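PDB 6CSJ: glycerol dehydrogenase from Bacillus coagulans, which probably catalyses the NAD-dependent oxidation of glycerol and related polyols, and in this double-mutant form has acquired D-lactate dehydrogenase activity. Local coordinates for residues 34-38 and 39-43. The protein carries 2 engineered substitutions. Sequence-based numbering, arbitrary orientation.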
loop_
_atom_site.group_PDB
_atom_site.type_symbol
_atom_site.label_atom_id
_atom_site.label_comp_id
_atom_site.label_asym_id
_atom_site.label_seq_id
_atom_site.Cartn_x
_atom_site.Cartn_y
_atom_site.Cartn_z
ATOM N N ILE A 34 -21.027 -7.999 -1.775
ATOM C CA ILE A 34 -20.317 -6.919 -1.102
ATOM C C ILE A 34 -19.744 -7.404 0.233
ATOM O O ILE A 34 -20.485 -7.606 1.195
ATOM C CB ILE A 34 -21.247 -5.684 -0.934
ATOM C CG1 ILE A 34 -21.715 -5.194 -2.315
ATOM C CG2 ILE A 34 -20.540 -4.572 -0.169
ATOM C CD1 ILE A 34 -22.702 -4.057 -2.305
ATOM N N ILE A 35 -18.423 -7.578 0.275
ATOM C CA ILE A 35 -17.720 -8.136 1.425
ATOM C C ILE A 35 -17.238 -7.002 2.332
ATOM O O ILE A 35 -16.617 -6.061 1.865
ATOM C CB ILE A 35 -16.510 -8.986 0.970
ATOM C CG1 ILE A 35 -16.959 -10.106 0.029
ATOM C CG2 ILE A 35 -15.778 -9.594 2.159
ATOM C CD1 ILE A 35 -15.817 -10.740 -0.749
ATOM N N ALA A 36 -17.516 -7.123 3.629
ATOM C CA ALA A 36 -17.059 -6.168 4.635
ATOM C C ALA A 36 -17.071 -6.804 6.025
ATOM O O ALA A 36 -17.941 -7.632 6.323
ATOM C CB ALA A 36 -17.931 -4.928 4.622
ATOM N N ASP A 37 -16.113 -6.428 6.877
ATOM C CA ASP A 37 -16.082 -6.940 8.249
ATOM C C ASP A 37 -17.152 -6.286 9.136
ATOM O O ASP A 37 -17.905 -5.419 8.675
ATOM C CB ASP A 37 -14.662 -6.833 8.860
ATOM C CG ASP A 37 -14.205 -5.404 9.126
ATOM O OD1 ASP A 37 -15.012 -4.458 9.125
ATOM O OD2 ASP A 37 -13.012 -5.236 9.387
ATOM N N ASP A 38 -17.212 -6.707 10.399
ATOM C CA ASP A 38 -18.180 -6.190 11.362
ATOM C C ASP A 38 -18.146 -4.658 11.481
ATOM O O ASP A 38 -19.155 -3.985 11.279
ATOM C CB ASP A 38 -17.964 -6.833 12.745
ATOM C CG ASP A 38 -19.099 -6.537 13.705
ATOM O OD1 ASP A 38 -20.245 -6.938 13.397
ATOM O OD2 ASP A 38 -18.846 -5.903 14.754
ATOM N N PHE A 39 -16.975 -4.120 11.788
ATOM C CA PHE A 39 -16.803 -2.675 11.973
ATOM C C PHE A 39 -17.207 -1.857 10.738
ATOM O O PHE A 39 -17.946 -0.877 10.858
ATOM C CB PHE A 39 -15.357 -2.356 12.367
ATOM C CG PHE A 39 -15.104 -0.894 12.577
ATOM C CD1 PHE A 39 -15.456 -0.282 13.780
ATOM C CD2 PHE A 39 -14.538 -0.113 11.563
ATOM C CE1 PHE A 39 -15.229 1.075 13.980
ATOM C CE2 PHE A 39 -14.313 1.248 11.756
ATOM C CZ PHE A 39 -14.661 1.843 12.968
ATOM N N VAL A 40 -16.724 -2.262 9.562
ATOM C CA VAL A 40 -16.990 -1.522 8.316
ATOM C C VAL A 40 -18.452 -1.651 7.891
ATOM O O VAL A 40 -19.014 -0.698 7.349
ATOM C CB VAL A 40 -16.030 -1.925 7.161
ATOM C CG1 VAL A 40 -16.410 -1.219 5.854
ATOM C CG2 VAL A 40 -14.584 -1.596 7.524
ATOM N N THR A 41 -19.068 -2.804 8.143
ATOM C CA THR A 41 -20.514 -2.983 7.892
ATOM C C THR A 41 -21.344 -1.969 8.699
ATOM O O THR A 41 -22.257 -1.354 8.151
ATOM C CB THR A 41 -20.976 -4.436 8.185
ATOM O OG1 THR A 41 -20.264 -5.341 7.334
ATOM C CG2 THR A 41 -22.482 -4.612 7.946
ATOM N N GLY A 42 -21.005 -1.780 9.976
ATOM C CA GLY A 42 -21.632 -0.752 10.803
ATOM C C GLY A 42 -21.316 0.662 10.319
ATOM O O GLY A 42 -22.179 1.539 10.354
ATOM N N LEU A 43 -20.084 0.879 9.862
ATOM C CA LEU A 43 -19.643 2.200 9.398
ATOM C C LEU A 43 -20.347 2.678 8.127
ATOM O O LEU A 43 -20.841 3.797 8.097
ATOM C CB LEU A 43 -18.122 2.222 9.173
ATOM C CG LEU A 43 -17.478 3.586 8.872
ATOM C CD1 LEU A 43 -17.566 4.515 10.072
ATOM C CD2 LEU A 43 -16.030 3.397 8.440
#
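Asp-37 grips the first turn of helix 38-51 through two different oxygens. Its carboxylate OD1 accepts from Val-40 N at 2.8 Å, a nearly straight capping bond (168°). Its backbone O receives two donors from Thr-41: the amide N at 2.9 Å and the hydroxyl OG1 at 2.7 Å, the latter standing above the carbonyl plane. CG sits between the backbone N and the carbonyl carbon (chi1 69°), which turns the carboxylate forward over the amides of the first turn, and OD1 then lies 3.3 Å from Val-40 CG2. Shortening Asp-37 to an alanine removes the carboxylate and would probably leave Val-40 N without its capping acceptor and the helix start less firmly fixed. One residue on, Gly-42 N bonds to Asp-38 O at 3.2 Å, continuing the helical pattern. Behind this cap, Ala-36 CB packs near Val-40 CG1 (4.2 Å), and Val-40 also touches Ile-91 of the adjacent parallel strand 87-92 and Thr-116 in a loop. Farther back, Ile-35 makes backbone hydrogen bonds with Val-89 and Ile-91. The whole illustrates an aspartate N-cap at the strand-to-helix turn of a beta-alpha-beta unit, here in the parallel-sheet, Rossmann-like domain of an iron-containing alcohol dehydrogenase family member.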